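PDB 4RAA: putative exported protein from Bacteroides fragilis, which is of unknown function but folds as a six-bladed beta-propeller and is probably exported across the inner membrane. Local coordinates for residues L135-R147 against Y158-D170. Numbering follows the deposited sequence.
Sequences LQLEDGNLLWNSR and YFVVTDSLFDIID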
loop_
_atom_site.group_PDB
_atom_site.type_symbol
_atom_site.label_atom_id
_atom_site.label_comp_id
_atom_site.label_asym_id
_atom_site.label_seq_id
_atom_site.Cartn_x
_atom_site.Cartn_y
_atom_site.Cartn_z
ATOM N N LEU A 135 5.432 7.960 -13.228
ATOM C CA LEU A 135 5.479 7.105 -14.436
ATOM C C LEU A 135 6.398 5.895 -14.256
ATOM O O LEU A 135 7.459 6.005 -13.621
ATOM C CB LEU A 135 5.923 7.896 -15.673
ATOM C CG LEU A 135 4.865 8.587 -16.540
ATOM C CD1 LEU A 135 5.581 9.438 -17.575
ATOM C CD2 LEU A 135 3.926 7.583 -17.221
ATOM N N GLN A 136 6.000 4.759 -14.837
ATOM C CA GLN A 136 6.784 3.530 -14.733
ATOM C C GLN A 136 7.879 3.536 -15.791
ATOM O O GLN A 136 7.588 3.684 -16.975
ATOM C CB GLN A 136 5.905 2.278 -14.888
ATOM C CG GLN A 136 6.639 1.000 -14.493
ATOM C CD GLN A 136 5.772 -0.249 -14.478
ATOM O OE1 GLN A 136 4.944 -0.461 -15.355
ATOM N NE2 GLN A 136 5.992 -1.097 -13.495
ATOM N N LEU A 137 9.131 3.385 -15.356
ATOM C CA LEU A 137 10.297 3.275 -16.254
ATOM C C LEU A 137 10.267 1.877 -16.873
ATOM O O LEU A 137 9.768 0.951 -16.233
ATOM C CB LEU A 137 11.604 3.455 -15.479
ATOM C CG LEU A 137 11.791 4.801 -14.766
ATOM C CD1 LEU A 137 12.979 4.737 -13.812
ATOM C CD2 LEU A 137 11.921 5.953 -15.759
ATOM N N GLU A 138 10.833 1.717 -18.075
ATOM C CA GLU A 138 10.802 0.421 -18.798
ATOM C C GLU A 138 11.277 -0.771 -17.947
ATOM O O GLU A 138 10.703 -1.863 -18.044
ATOM C CB GLU A 138 11.600 0.456 -20.109
ATOM C CG GLU A 138 11.210 -0.679 -21.069
ATOM C CD GLU A 138 12.274 -1.060 -22.093
ATOM O OE1 GLU A 138 13.318 -0.373 -22.227
ATOM O OE2 GLU A 138 12.057 -2.089 -22.772
ATOM N N ASP A 139 12.297 -0.557 -17.112
ATOM C CA ASP A 139 12.779 -1.618 -16.210
ATOM C C ASP A 139 11.794 -2.028 -15.088
ATOM O O ASP A 139 11.997 -3.068 -14.461
ATOM C CB ASP A 139 14.188 -1.317 -15.652
ATOM C CG ASP A 139 14.260 -0.070 -14.780
ATOM O OD1 ASP A 139 13.225 0.437 -14.288
ATOM O OD2 ASP A 139 15.395 0.398 -14.574
ATOM N N GLY A 140 10.764 -1.219 -14.829
ATOM C CA GLY A 140 9.722 -1.528 -13.834
ATOM C C GLY A 140 9.651 -0.583 -12.649
ATOM O O GLY A 140 8.619 -0.516 -11.974
ATOM N N ASN A 141 10.743 0.137 -12.391
ATOM C CA ASN A 141 10.800 1.104 -11.296
ATOM C C ASN A 141 9.959 2.330 -11.642
ATOM O O ASN A 141 9.635 2.573 -12.810
ATOM C CB ASN A 141 12.238 1.543 -11.028
ATOM C CG ASN A 141 13.146 0.393 -10.642
ATOM O OD1 ASN A 141 12.731 -0.556 -9.975
ATOM N ND2 ASN A 141 14.400 0.474 -11.060
ATOM N N LEU A 142 9.666 3.130 -10.627
ATOM C CA LEU A 142 8.754 4.262 -10.746
ATOM C C LEU A 142 9.497 5.586 -10.637
ATOM O O LEU A 142 10.338 5.732 -9.753
ATOM C CB LEU A 142 7.711 4.154 -9.626
ATOM C CG LEU A 142 7.006 2.789 -9.492
ATOM C CD1 LEU A 142 6.221 2.710 -8.190
ATOM C CD2 LEU A 142 6.124 2.492 -10.701
ATOM N N LEU A 143 9.202 6.526 -11.545
ATOM C CA LEU A 143 9.761 7.889 -11.499
ATOM C C LEU A 143 8.665 8.791 -10.969
ATOM O O LEU A 143 7.593 8.845 -11.562
ATOM C CB LEU A 143 10.202 8.389 -12.878
ATOM C CG LEU A 143 10.784 9.816 -12.965
ATOM C CD1 LEU A 143 12.058 9.956 -12.140
ATOM C CD2 LEU A 143 11.055 10.210 -14.409
ATOM N N TRP A 144 8.942 9.470 -9.855
ATOM C CA TRP A 144 8.036 10.433 -9.216
ATOM C C TRP A 144 8.725 11.796 -9.179
ATOM O O TRP A 144 9.965 11.859 -9.182
ATOM C CB TRP A 144 7.787 10.072 -7.751
ATOM C CG TRP A 144 7.304 8.716 -7.440
ATOM C CD1 TRP A 144 8.045 7.564 -7.402
ATOM C CD2 TRP A 144 6.000 8.372 -6.992
ATOM N NE1 TRP A 144 7.260 6.512 -7.004
ATOM C CE2 TRP A 144 6.000 6.978 -6.743
ATOM C CE3 TRP A 144 4.818 9.101 -6.791
ATOM C CZ2 TRP A 144 4.867 6.296 -6.306
ATOM C CZ3 TRP A 144 3.681 8.428 -6.360
ATOM C CH2 TRP A 144 3.716 7.026 -6.116
ATOM N N ASN A 145 7.930 12.867 -9.108
ATOM C CA ASN A 145 8.472 14.212 -8.931
ATOM C C ASN A 145 8.474 14.491 -7.427
ATOM O O ASN A 145 7.689 13.889 -6.697
ATOM C CB ASN A 145 7.698 15.277 -9.746
ATOM C CG ASN A 145 6.350 15.675 -9.129
ATOM O OD1 ASN A 145 5.530 14.830 -8.765
ATOM N ND2 ASN A 145 6.106 16.970 -9.053
ATOM N N SER A 146 9.367 15.378 -6.978
ATOM C CA SER A 146 9.486 15.777 -5.559
ATOM C C SER A 146 8.916 17.178 -5.303
ATOM O O SER A 146 9.544 18.164 -5.681
ATOM C CB SER A 146 10.959 15.740 -5.114
ATOM O OG SER A 146 11.157 16.415 -3.873
ATOM N N ARG A 147 7.760 17.255 -4.639
ATOM C CA ARG A 147 7.131 18.539 -4.258
ATOM C C ARG A 147 7.446 18.919 -2.789
ATOM O O ARG A 147 6.550 19.335 -2.042
ATOM C CB ARG A 147 5.611 18.509 -4.511
ATOM C CG ARG A 147 5.234 18.300 -5.965
ATOM C CD ARG A 147 3.807 18.730 -6.297
ATOM N NE ARG A 147 3.620 20.197 -6.284
ATOM C CZ ARG A 147 3.115 20.942 -5.287
ATOM N NH1 ARG A 147 2.697 20.395 -4.136
ATOM N NH2 ARG A 147 3.016 22.271 -5.443
ATOM N N TYR A 158 14.689 17.389 -7.684
ATOM C CA TYR A 158 13.445 17.597 -8.447
ATOM C C TYR A 158 12.618 16.309 -8.584
ATOM O O TYR A 158 11.389 16.361 -8.473
ATOM C CB TYR A 158 13.722 18.210 -9.827
ATOM C CG TYR A 158 13.873 19.716 -9.828
ATOM C CD1 TYR A 158 12.768 20.532 -9.613
ATOM C CD2 TYR A 158 15.098 20.330 -10.104
ATOM C CE1 TYR A 158 12.880 21.914 -9.623
ATOM C CE2 TYR A 158 15.219 21.720 -10.135
ATOM C CZ TYR A 158 14.106 22.507 -9.889
ATOM O OH TYR A 158 14.198 23.882 -9.905
ATOM N N PHE A 159 13.293 15.175 -8.823
ATOM C CA PHE A 159 12.652 13.849 -9.001
ATOM C C PHE A 159 13.331 12.776 -8.163
ATOM O O PHE A 159 14.433 12.974 -7.654
ATOM C CB PHE A 159 12.715 13.405 -10.466
ATOM C CG PHE A 159 12.224 14.439 -11.435
ATOM C CD1 PHE A 159 10.879 14.503 -11.787
ATOM C CD2 PHE A 159 13.113 15.360 -11.999
ATOM C CE1 PHE A 159 10.426 15.468 -12.674
ATOM C CE2 PHE A 159 12.672 16.321 -12.893
ATOM C CZ PHE A 159 11.326 16.378 -13.223
ATOM N N VAL A 160 12.666 11.629 -8.059
ATOM C CA VAL A 160 13.178 10.475 -7.302
ATOM C C VAL A 160 12.702 9.162 -7.926
ATOM O O VAL A 160 11.553 9.058 -8.332
ATOM C CB VAL A 160 12.783 10.558 -5.796
ATOM C CG1 VAL A 160 11.275 10.563 -5.594
ATOM C CG2 VAL A 160 13.426 9.436 -4.980
ATOM N N VAL A 161 13.592 8.170 -7.991
ATOM C CA VAL A 161 13.262 6.859 -8.541
ATOM C C VAL A 161 13.104 5.881 -7.385
ATOM O O VAL A 161 13.995 5.794 -6.543
ATOM C CB VAL A 161 14.331 6.375 -9.529
ATOM C CG1 VAL A 161 13.976 4.989 -10.081
ATOM C CG2 VAL A 161 14.487 7.398 -10.654
ATOM N N THR A 162 11.973 5.169 -7.350
ATOM C CA THR A 162 11.680 4.171 -6.309
ATOM C C THR A 162 11.344 2.832 -6.926
ATOM O O THR A 162 10.937 2.770 -8.093
ATOM C CB THR A 162 10.458 4.546 -5.428
ATOM O OG1 THR A 162 9.223 4.211 -6.086
ATOM C CG2 THR A 162 10.479 6.014 -5.039
ATOM N N ASP A 163 11.456 1.777 -6.117
ATOM C CA ASP A 163 11.066 0.431 -6.549
ATOM C C ASP A 163 9.526 0.297 -6.534
ATOM O O ASP A 163 8.795 1.251 -6.202
ATOM C CB ASP A 163 11.766 -0.680 -5.706
ATOM C CG ASP A 163 11.344 -0.712 -4.221
ATOM O OD1 ASP A 163 10.300 -0.138 -3.831
ATOM O OD2 ASP A 163 12.073 -1.350 -3.430
ATOM N N SER A 164 9.059 -0.887 -6.927
ATOM C CA SER A 164 7.644 -1.305 -6.867
ATOM C C SER A 164 6.943 -0.872 -5.555
ATOM O O SER A 164 5.879 -0.274 -5.557
ATOM C CB SER A 164 7.633 -2.852 -6.996
ATOM O OG SER A 164 6.390 -3.466 -6.738
ATOM N N LEU A 165 7.631 -1.129 -4.449
ATOM C CA LEU A 165 7.124 -0.936 -3.084
ATOM C C LEU A 165 7.229 0.511 -2.533
ATOM O O LEU A 165 6.732 0.769 -1.435
ATOM C CB LEU A 165 7.874 -1.962 -2.181
ATOM C CG LEU A 165 7.393 -2.470 -0.825
ATOM C CD1 LEU A 165 6.007 -3.078 -0.919
ATOM C CD2 LEU A 165 8.364 -3.520 -0.297
ATOM N N PHE A 166 7.831 1.430 -3.301
ATOM C CA PHE A 166 8.040 2.877 -2.970
ATOM C C PHE A 166 9.320 3.223 -2.157
ATOM O O PHE A 166 9.499 4.388 -1.760
ATOM C CB PHE A 166 6.836 3.615 -2.311
ATOM C CG PHE A 166 5.496 3.467 -3.004
ATOM C CD1 PHE A 166 5.356 3.131 -4.367
ATOM C CD2 PHE A 166 4.335 3.828 -2.286
ATOM C CE1 PHE A 166 4.084 3.054 -4.945
ATOM C CE2 PHE A 166 3.072 3.780 -2.876
ATOM C CZ PHE A 166 2.947 3.392 -4.203
ATOM N N ASP A 167 10.198 2.251 -1.905
ATOM C CA ASP A 167 11.487 2.532 -1.247
ATOM C C ASP A 167 12.361 3.265 -2.277
ATOM O O ASP A 167 12.411 2.862 -3.441
ATOM C CB ASP A 167 12.170 1.248 -0.759
ATOM C CG ASP A 167 11.390 0.540 0.348
ATOM O OD1 ASP A 167 10.616 1.195 1.087
ATOM O OD2 ASP A 167 11.570 -0.688 0.489
ATOM N N ILE A 168 13.031 4.334 -1.840
ATOM C CA ILE A 168 13.826 5.199 -2.728
ATOM C C ILE A 168 15.084 4.492 -3.207
ATOM O O ILE A 168 15.864 4.031 -2.376
ATOM C CB ILE A 168 14.202 6.551 -2.037
ATOM C CG1 ILE A 168 12.927 7.359 -1.723
ATOM C CG2 ILE A 168 15.169 7.380 -2.901
ATOM C CD1 ILE A 168 13.121 8.563 -0.820
ATOM N N ILE A 169 15.274 4.422 -4.533
ATOM C CA ILE A 169 16.480 3.823 -5.144
ATOM C C ILE A 169 17.522 4.924 -5.340
ATOM O O ILE A 169 18.648 4.783 -4.862
ATOM C CB ILE A 169 16.186 3.090 -6.476
ATOM C CG1 ILE A 169 15.241 1.907 -6.213
ATOM C CG2 ILE A 169 17.488 2.589 -7.124
ATOM C CD1 ILE A 169 14.732 1.206 -7.458
ATOM N N ASP A 170 17.153 5.995 -6.053
ATOM C CA ASP A 170 18.056 7.138 -6.265
ATOM C C ASP A 170 17.301 8.451 -6.467
ATOM O O ASP A 170 16.209 8.462 -7.027
ATOM C CB ASP A 170 18.988 6.874 -7.462
ATOM C CG ASP A 170 20.218 7.811 -7.508
ATOM O OD1 ASP A 170 20.546 8.521 -6.532
ATOM O OD2 ASP A 170 20.896 7.808 -8.548
#
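W144 turns the edge of its indole onto one face of F166, an edge-to-face aromatic pair with the ring planes at 85° and W144 CZ2 3.6 Å from F166 CE1. The edge of F166 meets a methyl of L142, CD1 lying 3.9 Å from F166 CE1. Along the indole's own edge, W144 NE1 donates to T162 OG1 at 3.2 Å, a bent bond with the acceptor 18° out of the ring plane. W144 CG lies beside its backbone N (chi1 -54°), which carries the indole along the T162 and F166 side of the sheet. T162 OG1 in turn donates to D163 O, so this hydroxyl links the indole to the start of the type I turn D163-F166. The F159 ring has W144 O at its edge, and its CD1 lies 3.7 Å from N145 CA.

Between the W144-F166 pair on one face and F159 on the other, strands 142-145 and 159-162 pair antiparallel. Two hydrogen bonds join L142 to T162 and two join W144 to V160; S146 N to Y158 O, 2.7 Å, continues the ladder. The face bearing L143, N145, F159 and V161 is largely apolar: L143 CD1 touches V161 CG2 and F159 CB, while L137 CD1 reaches V161 CG1 at 3.9 Å. N145 instead turns its amide oxygen to the backbone N of S132 and C133.

These strands are the middle pair of a four-stranded antiparallel sheet, consistent with one propeller blade, with strands 134-136 and 168-174 outermost. The L143 and F159 side packs on strands 189-192 and 195-200 of the next sheet, whereas F166 packs on R126 of the second subunit.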